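Pyridoxamine 5-phosphate-dependent dehydrase (Escherichia coli, PDB 2R0T) removes the C3'-hydroxyl of GDP-4-keto-6-deoxymannose by a combined transamination-deoxygenation that uses a pyridoxal phosphate cofactor, a step in L-colitose biosynthesis. Local coordinates at residues 136-141 against 162-167; 193-198 against 255-260; 213-218 against 249-254. The protein carries 1 engineered substitution. All blocks are in the same frame, centred on the assembly; numbering follows the deposited sequence.

Contact 1: residues 136-141 against 162-167; sequences NLLGNP and NCESMG. With PGU (N-({3-hydroxy-2-methyl-5-[(phosphonooxy)methyl]pyridin-4-yl}methyl)-L-glutamic acid), chain C.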
loop_
_atom_site.group_PDB
_atom_site.type_symbol
_atom_site.label_atom_id
_atom_site.label_comp_id
_atom_site.label_asym_id
_atom_site.label_seq_id
_atom_site.Cartn_x
_atom_site.Cartn_y
_atom_site.Cartn_z
ATOM N N ASN A 136 19.826 7.171 -5.737
ATOM C CA ASN A 136 20.432 8.244 -6.509
ATOM C C ASN A 136 19.859 9.498 -5.916
ATOM O O ASN A 136 18.664 9.696 -5.984
ATOM C CB ASN A 136 20.061 8.054 -7.959
ATOM C CG ASN A 136 20.554 6.736 -8.419
ATOM O OD1 ASN A 136 21.746 6.460 -8.229
ATOM N ND2 ASN A 136 19.669 5.865 -8.862
ATOM N N LEU A 137 20.694 10.260 -5.223
ATOM C CA LEU A 137 20.208 11.439 -4.517
ATOM C C LEU A 137 20.043 12.740 -5.291
ATOM O O LEU A 137 20.970 13.214 -5.932
ATOM C CB LEU A 137 20.959 11.662 -3.190
ATOM C CG LEU A 137 20.097 12.182 -2.001
ATOM C CD1 LEU A 137 19.378 11.087 -1.269
ATOM C CD2 LEU A 137 20.913 12.989 -0.959
ATOM N N LEU A 138 18.834 13.288 -5.207
ATOM C CA LEU A 138 18.448 14.568 -5.784
ATOM C C LEU A 138 18.602 14.660 -7.280
ATOM O O LEU A 138 18.708 15.778 -7.803
ATOM C CB LEU A 138 19.255 15.712 -5.141
ATOM C CG LEU A 138 19.139 15.774 -3.613
ATOM C CD1 LEU A 138 19.869 16.924 -3.032
ATOM C CD2 LEU A 138 17.731 15.859 -3.090
ATOM N N GLY A 139 18.635 13.504 -7.948
ATOM C CA GLY A 139 18.734 13.437 -9.399
ATOM C C GLY A 139 20.111 12.976 -9.847
ATOM O O GLY A 139 20.342 12.743 -11.027
ATOM N N ASN A 140 21.021 12.873 -8.886
ATOM C CA ASN A 140 22.424 12.544 -9.141
ATOM C C ASN A 140 22.692 11.010 -9.087
ATOM O O ASN A 140 22.519 10.387 -8.031
ATOM C CB ASN A 140 23.269 13.298 -8.113
ATOM C CG ASN A 140 24.675 13.547 -8.592
ATOM O OD1 ASN A 140 24.931 13.595 -9.792
ATOM N ND2 ASN A 140 25.599 13.707 -7.660
ATOM N N PRO A 141 23.113 10.378 -10.185
ATOM C CA PRO A 141 23.367 8.908 -10.131
ATOM C C PRO A 141 24.633 8.512 -9.350
ATOM O O PRO A 141 25.544 9.343 -9.154
ATOM C CB PRO A 141 23.432 8.480 -11.621
ATOM C CG PRO A 141 23.851 9.793 -12.345
ATOM C CD PRO A 141 23.149 10.909 -11.558
ATOM N N ASN A 162 15.404 4.969 -6.946
ATOM C CA ASN A 162 15.573 6.057 -7.903
ATOM C C ASN A 162 14.375 6.982 -7.791
ATOM O O ASN A 162 13.909 7.527 -8.793
ATOM C CB ASN A 162 15.646 5.498 -9.330
ATOM C CG ASN A 162 16.394 6.399 -10.231
ATOM O OD1 ASN A 162 17.466 6.898 -9.871
ATOM N ND2 ASN A 162 15.802 6.686 -11.401
ATOM N N CYS A 163 13.801 7.093 -6.603
ATOM C CA CYS A 163 12.594 7.916 -6.510
ATOM C C CYS A 163 12.760 9.407 -6.734
ATOM O O CYS A 163 11.784 10.139 -6.945
ATOM C CB CYS A 163 11.885 7.617 -5.198
ATOM S SG CYS A 163 11.139 5.957 -5.303
ATOM N N GLU A 164 14.001 9.860 -6.619
ATOM C CA GLU A 164 14.372 11.291 -6.822
ATOM C C GLU A 164 15.148 11.596 -8.102
ATOM O O GLU A 164 15.518 12.751 -8.347
ATOM C CB GLU A 164 15.218 11.803 -5.627
ATOM C CG GLU A 164 14.536 11.599 -4.295
ATOM C CD GLU A 164 15.304 12.161 -3.090
ATOM O OE1 GLU A 164 16.474 12.571 -3.253
ATOM O OE2 GLU A 164 14.719 12.186 -1.984
ATOM N N SER A 165 15.512 10.543 -8.830
ATOM C CA SER A 165 16.388 10.675 -9.997
ATOM C C SER A 165 15.832 10.155 -11.314
ATOM O O SER A 165 16.577 9.688 -12.167
ATOM C CB SER A 165 17.726 10.023 -9.653
ATOM O OG SER A 165 18.310 10.843 -8.628
ATOM N N MET A 166 14.518 10.235 -11.502
ATOM C CA MET A 166 13.944 9.785 -12.766
ATOM C C MET A 166 14.611 10.585 -13.879
ATOM O O MET A 166 14.756 11.805 -13.800
ATOM C CB MET A 166 12.462 10.121 -12.791
ATOM C CG MET A 166 11.857 9.942 -14.162
ATOM S SD MET A 166 10.064 9.855 -14.105
ATOM C CE MET A 166 9.712 8.370 -13.118
ATOM N N GLY A 167 15.035 9.917 -14.928
ATOM C CA GLY A 167 15.690 10.681 -15.994
ATOM C C GLY A 167 17.230 10.784 -15.916
ATOM O O GLY A 167 17.884 10.979 -16.943
HETATM N N1 PGU C . 12.357 6.945 -1.944
HETATM C C2 PGU C . 12.954 8.101 -2.119
HETATM C C2A PGU C . 14.459 8.086 -2.186
HETATM C C3 PGU C . 12.196 9.299 -2.229
HETATM O O3 PGU C . 12.772 10.506 -2.412
HETATM C C4 PGU C . 10.795 9.262 -2.102
HETATM C C4A PGU C . 9.982 10.536 -2.154
HETATM C C5 PGU C . 10.217 7.995 -1.852
HETATM C C6 PGU C . 11.022 6.865 -1.814
HETATM C C5A PGU C . 8.741 7.857 -1.606
HETATM O O4P PGU C . 8.052 7.730 -2.791
HETATM P P PGU C . 6.548 8.118 -2.553
HETATM O O1P PGU C . 5.854 7.989 -3.986
HETATM O O2P PGU C . 6.457 9.599 -2.023
HETATM O O3P PGU C . 5.924 7.223 -1.427
HETATM N N PGU C . 10.185 11.322 -0.913
HETATM C CA PGU C . 9.232 12.476 -0.817
HETATM C CB PGU C . 8.081 12.088 0.137
HETATM C CG PGU C . 6.818 12.783 -0.328
HETATM C CD PGU C . 5.603 11.999 0.134
HETATM O OE1 PGU C . 4.808 12.539 0.973
HETATM O OE2 PGU C . 5.370 10.802 -0.336
HETATM C C PGU C . 9.969 13.705 -0.227
HETATM O O PGU C . 9.295 14.641 0.335
HETATM O OXT PGU C . 11.258 13.775 -0.265
HETATM O O HOH W 1 16.438 8.354 -5.631
#

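Contact 2: residues 193-198 against 255-260; sequences ATMEGG and EMSGAI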
loop_
_atom_site.group_PDB
_atom_site.type_symbol
_atom_site.label_atom_id
_atom_site.label_comp_id
_atom_site.label_asym_id
_atom_site.label_seq_id
_atom_site.Cartn_x
_atom_site.Cartn_y
_atom_site.Cartn_z
ATOM N N ALA A 193 4.074 13.424 -12.201
ATOM C CA ALA A 193 3.088 13.114 -11.157
ATOM C C ALA A 193 1.790 12.522 -11.675
ATOM O O ALA A 193 1.167 13.042 -12.606
ATOM C CB ALA A 193 2.796 14.354 -10.314
ATOM N N THR A 194 1.355 11.463 -11.010
ATOM C CA THR A 194 0.123 10.761 -11.374
ATOM C C THR A 194 -0.740 10.801 -10.113
ATOM O O THR A 194 -1.558 9.893 -9.893
ATOM C CB THR A 194 0.475 9.281 -11.796
ATOM O OG1 THR A 194 1.242 8.718 -10.737
ATOM C CG2 THR A 194 1.487 9.273 -12.969
ATOM N N MET A 195 -0.578 11.888 -9.330
ATOM C CA MET A 195 -1.213 12.115 -8.012
ATOM C C MET A 195 -0.352 11.320 -6.989
ATOM O O MET A 195 0.430 11.868 -6.216
ATOM C CB MET A 195 -2.672 11.656 -8.015
ATOM C CG MET A 195 -3.614 12.540 -8.865
ATOM S SD MET A 195 -5.383 11.915 -9.083
ATOM C CE MET A 195 -5.008 10.283 -10.054
ATOM N N GLU A 196 -0.452 9.998 -7.011
ATOM C CA GLU A 196 0.464 9.138 -6.239
ATOM C C GLU A 196 0.827 8.057 -7.266
ATOM O O GLU A 196 0.081 7.837 -8.213
ATOM C CB GLU A 196 -0.160 8.460 -5.009
ATOM C CG GLU A 196 -0.491 9.368 -3.840
ATOM C CD GLU A 196 0.397 9.257 -2.623
ATOM O OE1 GLU A 196 1.587 8.855 -2.687
ATOM O OE2 GLU A 196 -0.145 9.692 -1.585
ATOM N N GLY A 197 1.946 7.370 -7.093
ATOM C CA GLY A 197 2.288 6.275 -7.998
ATOM C C GLY A 197 3.758 5.966 -7.850
ATOM O O GLY A 197 4.557 6.815 -7.461
ATOM N N GLY A 198 4.114 4.730 -8.141
ATOM C CA GLY A 198 5.530 4.322 -8.104
ATOM C C GLY A 198 5.695 3.211 -9.138
ATOM O O GLY A 198 4.711 2.703 -9.694
ATOM N N GLU A 255 -6.479 3.173 -12.303
ATOM C CA GLU A 255 -6.413 3.341 -13.753
ATOM C C GLU A 255 -5.975 4.781 -14.161
ATOM O O GLU A 255 -5.028 4.981 -14.938
ATOM C CB GLU A 255 -7.765 2.869 -14.310
ATOM C CG GLU A 255 -7.867 2.417 -15.736
ATOM C CD GLU A 255 -6.708 1.585 -16.222
ATOM O OE1 GLU A 255 -5.845 1.236 -15.401
ATOM O OE2 GLU A 255 -6.641 1.316 -17.447
ATOM N N MET A 256 -6.629 5.760 -13.536
ATOM C CA MET A 256 -6.419 7.193 -13.676
ATOM C C MET A 256 -4.977 7.627 -13.551
ATOM O O MET A 256 -4.594 8.641 -14.152
ATOM C CB MET A 256 -7.157 7.896 -12.542
ATOM C CG MET A 256 -7.955 9.070 -12.952
ATOM S SD MET A 256 -9.269 9.253 -11.680
ATOM C CE MET A 256 -10.616 8.669 -12.550
ATOM N N SER A 257 -4.238 7.005 -12.634
ATOM C CA SER A 257 -2.820 7.352 -12.497
ATOM C C SER A 257 -2.046 6.775 -13.696
ATOM O O SER A 257 -1.018 7.319 -14.109
ATOM C CB SER A 257 -2.233 6.798 -11.186
ATOM O OG SER A 257 -2.969 7.276 -10.072
ATOM N N GLY A 258 -2.508 5.659 -14.234
ATOM C CA GLY A 258 -1.848 5.039 -15.389
ATOM C C GLY A 258 -2.015 5.944 -16.598
ATOM O O GLY A 258 -1.049 6.329 -17.258
ATOM N N ALA A 259 -3.266 6.307 -16.879
ATOM C CA ALA A 259 -3.601 7.254 -17.940
ATOM C C ALA A 259 -2.851 8.578 -17.803
ATOM O O ALA A 259 -2.292 9.102 -18.772
ATOM C CB ALA A 259 -5.139 7.522 -17.963
ATOM N N ILE A 260 -2.895 9.184 -16.615
ATOM C CA ILE A 260 -2.208 10.457 -16.452
ATOM C C ILE A 260 -0.684 10.244 -16.691
ATOM O O ILE A 260 -0.036 11.136 -17.221
ATOM C CB ILE A 260 -2.464 11.047 -15.029
ATOM C CG1 ILE A 260 -3.932 11.392 -14.795
ATOM C CG2 ILE A 260 -1.510 12.193 -14.696
ATOM C CD1 ILE A 260 -4.234 11.532 -13.252
#

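Contact 3: residues 213-218 against 249-254; sequences CIRAHG and YNVRPL. With PGU (N-({3-hydroxy-2-methyl-5-[(phosphonooxy)methyl]pyridin-4-yl}methyl)-L-glutamic acid), chain D.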
loop_
_atom_site.group_PDB
_atom_site.type_symbol
_atom_site.label_atom_id
_atom_site.label_comp_id
_atom_site.label_asym_id
_atom_site.label_seq_id
_atom_site.Cartn_x
_atom_site.Cartn_y
_atom_site.Cartn_z
ATOM N N CYS A 213 2.422 -10.760 -8.842
ATOM C CA CYS A 213 1.665 -11.529 -7.881
ATOM C C CYS A 213 1.541 -10.827 -6.490
ATOM O O CYS A 213 0.433 -10.725 -5.921
ATOM C CB CYS A 213 2.340 -12.921 -7.822
ATOM S SG CYS A 213 1.607 -14.131 -6.684
ATOM N N ILE A 214 2.658 -10.379 -5.903
ATOM C CA ILE A 214 2.554 -9.808 -4.564
ATOM C C ILE A 214 1.969 -8.408 -4.572
ATOM O O ILE A 214 1.606 -7.863 -3.533
ATOM C CB ILE A 214 3.877 -9.895 -3.787
ATOM C CG1 ILE A 214 4.983 -9.097 -4.506
ATOM C CG2 ILE A 214 4.165 -11.368 -3.444
ATOM C CD1 ILE A 214 6.325 -8.951 -3.735
ATOM N N ARG A 215 1.841 -7.832 -5.773
ATOM C CA ARG A 215 1.222 -6.484 -5.911
ATOM C C ARG A 215 -0.272 -6.579 -5.667
ATOM O O ARG A 215 -0.930 -5.612 -5.292
ATOM C CB ARG A 215 1.422 -5.848 -7.312
ATOM C CG ARG A 215 0.451 -4.655 -7.657
ATOM C CD ARG A 215 0.732 -4.048 -9.046
ATOM N NE ARG A 215 0.255 -4.850 -10.186
ATOM C CZ ARG A 215 0.411 -4.542 -11.477
ATOM N NH1 ARG A 215 1.002 -3.402 -11.843
ATOM N NH2 ARG A 215 -0.037 -5.387 -12.409
ATOM N N ALA A 216 -0.833 -7.753 -5.872
ATOM C CA ALA A 216 -2.258 -7.805 -5.748
ATOM C C ALA A 216 -2.728 -9.099 -5.210
ATOM O O ALA A 216 -3.008 -9.969 -6.015
ATOM C CB ALA A 216 -2.883 -7.645 -7.145
ATOM N N HIS A 217 -2.905 -9.183 -3.897
ATOM C CA HIS A 217 -3.513 -10.331 -3.260
ATOM C C HIS A 217 -2.778 -11.653 -3.243
ATOM O O HIS A 217 -3.329 -12.624 -2.688
ATOM C CB HIS A 217 -4.939 -10.529 -3.816
ATOM C CG HIS A 217 -5.769 -9.276 -3.771
ATOM N ND1 HIS A 217 -6.175 -8.704 -2.587
ATOM C CD2 HIS A 217 -6.254 -8.477 -4.754
ATOM C CE1 HIS A 217 -6.846 -7.594 -2.835
ATOM N NE2 HIS A 217 -6.921 -7.438 -4.144
ATOM N N GLY A 218 -1.554 -11.705 -3.807
ATOM C CA GLY A 218 -0.776 -12.970 -3.845
ATOM C C GLY A 218 -1.384 -14.000 -4.815
ATOM O O GLY A 218 -1.055 -15.184 -4.755
ATOM N N TYR A 249 0.318 -8.270 -1.193
ATOM C CA TYR A 249 -0.403 -7.095 -0.752
ATOM C C TYR A 249 -1.403 -6.708 -1.821
ATOM O O TYR A 249 -1.490 -7.310 -2.890
ATOM C CB TYR A 249 0.598 -5.935 -0.662
ATOM C CG TYR A 249 1.734 -6.153 0.336
ATOM C CD1 TYR A 249 2.945 -6.751 -0.046
ATOM C CD2 TYR A 249 1.587 -5.756 1.673
ATOM C CE1 TYR A 249 4.009 -6.851 0.888
ATOM C CE2 TYR A 249 2.582 -5.926 2.601
ATOM C CZ TYR A 249 3.769 -6.495 2.222
ATOM O OH TYR A 249 4.720 -6.657 3.218
ATOM N N ASN A 250 -2.167 -5.661 -1.548
ATOM C CA ASN A 250 -2.970 -5.073 -2.622
ATOM C C ASN A 250 -2.414 -3.641 -2.671
ATOM O O ASN A 250 -2.680 -2.834 -1.780
ATOM C CB ASN A 250 -4.481 -5.076 -2.395
ATOM C CG ASN A 250 -5.173 -4.115 -3.307
ATOM O OD1 ASN A 250 -4.521 -3.498 -4.133
ATOM N ND2 ASN A 250 -6.466 -3.941 -3.145
ATOM N N VAL A 251 -1.472 -3.418 -3.580
ATOM C CA VAL A 251 -0.815 -2.105 -3.822
ATOM C C VAL A 251 -0.945 -1.649 -5.288
ATOM O O VAL A 251 -0.086 -0.977 -5.868
ATOM C CB VAL A 251 0.634 -1.977 -3.313
ATOM C CG1 VAL A 251 0.638 -2.150 -1.812
ATOM C CG2 VAL A 251 1.638 -2.894 -4.028
ATOM N N ARG A 252 -2.073 -2.036 -5.866
ATOM C CA ARG A 252 -2.454 -1.709 -7.234
ATOM C C ARG A 252 -2.644 -0.203 -7.342
ATOM O O ARG A 252 -3.239 0.442 -6.420
ATOM C CB ARG A 252 -3.819 -2.359 -7.577
ATOM C CG ARG A 252 -3.919 -3.900 -7.448
ATOM C CD ARG A 252 -5.297 -4.474 -7.932
ATOM N NE ARG A 252 -6.414 -4.056 -7.077
ATOM C CZ ARG A 252 -7.395 -4.839 -6.642
ATOM N NH1 ARG A 252 -7.428 -6.089 -7.073
ATOM N NH2 ARG A 252 -8.344 -4.363 -5.821
ATOM N N PRO A 253 -2.197 0.329 -8.485
ATOM C CA PRO A 253 -2.414 1.754 -8.819
ATOM C C PRO A 253 -3.796 1.876 -9.469
ATOM O O PRO A 253 -4.339 0.898 -10.008
ATOM C CB PRO A 253 -1.354 2.067 -9.883
ATOM C CG PRO A 253 -0.750 0.693 -10.325
ATOM C CD PRO A 253 -1.423 -0.399 -9.528
ATOM N N LEU A 254 -4.370 3.073 -9.384
ATOM C CA LEU A 254 -5.662 3.312 -10.017
ATOM C C LEU A 254 -5.492 3.588 -11.521
ATOM O O LEU A 254 -4.482 4.148 -11.978
ATOM C CB LEU A 254 -6.323 4.495 -9.338
ATOM C CG LEU A 254 -6.736 4.213 -7.899
ATOM C CD1 LEU A 254 -7.253 5.529 -7.419
ATOM C CD2 LEU A 254 -7.833 3.131 -7.889
HETATM N N1 PGU D . -10.904 -8.642 3.378
HETATM C C2 PGU D . -12.083 -9.143 3.062
HETATM C C2A PGU D . -12.809 -10.004 4.060
HETATM C C3 PGU D . -12.710 -8.901 1.839
HETATM O O3 PGU D . -13.929 -9.414 1.587
HETATM C C4 PGU D . -12.115 -8.123 0.856
HETATM C C4A PGU D . -12.879 -7.851 -0.477
HETATM C C5 PGU D . -10.778 -7.678 1.226
HETATM C C6 PGU D . -10.244 -7.936 2.485
HETATM C C5A PGU D . -9.864 -6.889 0.315
HETATM O O4P PGU D . -9.981 -5.502 0.609
HETATM P P PGU D . -9.624 -4.667 -0.724
HETATM O O1P PGU D . -10.322 -3.225 -0.538
HETATM O O2P PGU D . -10.223 -5.452 -2.009
HETATM O O3P PGU D . -8.040 -4.579 -0.856
HETATM N N PGU D . -12.516 -8.907 -1.456
HETATM C CA PGU D . -12.775 -8.599 -2.691
HETATM C CB PGU D . -11.437 -8.418 -3.436
HETATM C CG PGU D . -11.524 -7.185 -4.327
HETATM C CD PGU D . -10.124 -6.831 -4.833
HETATM O OE1 PGU D . -9.440 -5.923 -4.235
HETATM O OE2 PGU D . -9.651 -7.429 -5.860
HETATM C C PGU D . -13.490 -9.804 -3.289
HETATM O O PGU D . -13.497 -9.986 -4.554
HETATM O OXT PGU D . -14.022 -10.670 -2.506
#

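Contact 1: residues 136-141 against 162-167
The side-chain amides of Asn-136 and Asn-162 meet with their planes nearly perpendicular, 79° apart. ND2 of Asn-136 donates to OD1 of Asn-162 over 2.6 Å, approaching from above the carbonyl plane rather than within it. With chi1 at -154°, the Asn-162 side chain extends on the far side of CB from its backbone nitrogen, which brings OD1 to this donor, while its ND2 turns back to a weak bond with Ser-165 O. Glu-160 also accepts from Asn-136 ND2 and Asn-142 bonds to OD1, so the rotation of the Asn-136 amide is fixed at both ends.

The two segments are loops leaving the C-terminal ends of neighbouring parallel strands, 129-135 and 157-161, in the large mixed sheet of the aspartate aminotransferase fold; the first makes a type I' turn from Leu-137 to Asn-140.

Glu-164 stretches out alongside Leu-137 and Leu-138, in the same direction. Its OE1 takes the Leu-138 N-H at 3.1 Å through the anti lone pair, and Leu-138 CD2 packs 3.5 Å from that oxygen. Glu-164 OE2 lies 2.6 Å from O3 of the trapped PLP-glutamate adduct. Cys-163 CB also approaches the adduct, 3.3 Å from its pyridine C2. A water donates to Asn-136 O at 2.6 Å and accepts from Glu-164 N at 3.0 Å, bridging the two backbones.

Contact 2: residues 193-198 against 255-260
Thr-194 and Met-195 press against the first turns of helix 255-286 from a classic gamma turn centred on Met-195 (phi/psi 81/-72), in the loop that joins strands 181-185 and 198-202 of the large sheet in this aspartate aminotransferase-like fold.

The polar part of the contact centres on the carbonyl of Thr-194. Ser-257 OG donates to Thr-194 O over 3.0 Å, almost in line with the carbonyl bond, and the weak gamma-turn bond from Glu-196 N reaches the same oxygen. The hydroxyl of Thr-194, for its part, donates to Glu-196 O, two residues on, and also bonds to Ser-186. The carboxylate of Glu-196 forms a salt bridge with Arg-252 of the second subunit, so the loop that packs on the helix also reaches across the dimer interface.

Apolar contacts flank the serine. Met-195 folds at its last torsion (chi3 -64°), which carries CE in between Ile-260, Ser-257 and Met-256: CE is 3.5 Å from Ile-260 CD1, with the two side chains crossing at about a right angle, and 4.1 Å from Met-256 CB. Trp-13 packs on both Met-195 and Ile-260, while Met-256 and Ile-260 also touch helix 15-27.

Van der Waals contacts with backbone oxygens complete the fit. Ile-260 CG2 rests 3.5 Å from Ala-193 O, and Thr-194 CG2 lies 3.4 Å from Ser-257 O.

Contact 3: residues 213-218 against 249-254
The side-chain carboxylate oxygen OE1 of the PLP-glutamate adduct is gripped from both segments: Arg-252 NH2 donates to it over a very short 2.5 Å, and His-217 NE2 adds a weak bond of 2.9 Å. Arg-252 NH1 holds the other oxygen, OE2, also at 2.9 Å, so the guanidinium binds the carboxylate in a bidentate manner. The imidazole and guanidinium planes stand 70° apart, with His-217 NE2 over one face of the guanidinium and NH1 at the edge of the ring. Asn-250 runs parallel to the imidazole side chain and its ND2 donates to the phosphate oxygen O3P at 2.9 Å.

The backbones of the two segments pair beside this cluster. A single bridge joins Ala-216 to Asn-250: His-217 N bonds to Tyr-249 O at 2.6 Å, and Val-251 N to Arg-215 O at 2.8 Å, nearly straight at 171°. Ala-216 CB packs 3.9 Å from Arg-252 CG.

Ser-59 and Ser-185 of the second subunit bond to the same adduct, and Glu-196 of that subunit pairs with Arg-252 NE. The active site is therefore shared between subunits, and this grip on the glutamate side chain is consistent with recognition of the amino donor.

Overall arrangement
All three contacts are buried, but they move outward from the middle of the chain: the centre of contact 1 lies about 6 Å from the chain's centre, contact 2 about 16 Å and contact 3 about 20 Å. Contact 1 joins loops of the large sheet within one subunit, whereas contacts 2 and 3 also touch the second subunit. Contact 3 is nested in the loop that contact 2 closes, and its residues 249-254 run directly into 255-260. Buried amides, a carboxylate and water dominate contact 1; methyl packing round one serine marks contact 2; backbone pairing and anion-binding side chains mark contact 3. Contacts 1 and 3 line each adduct site from different subunits.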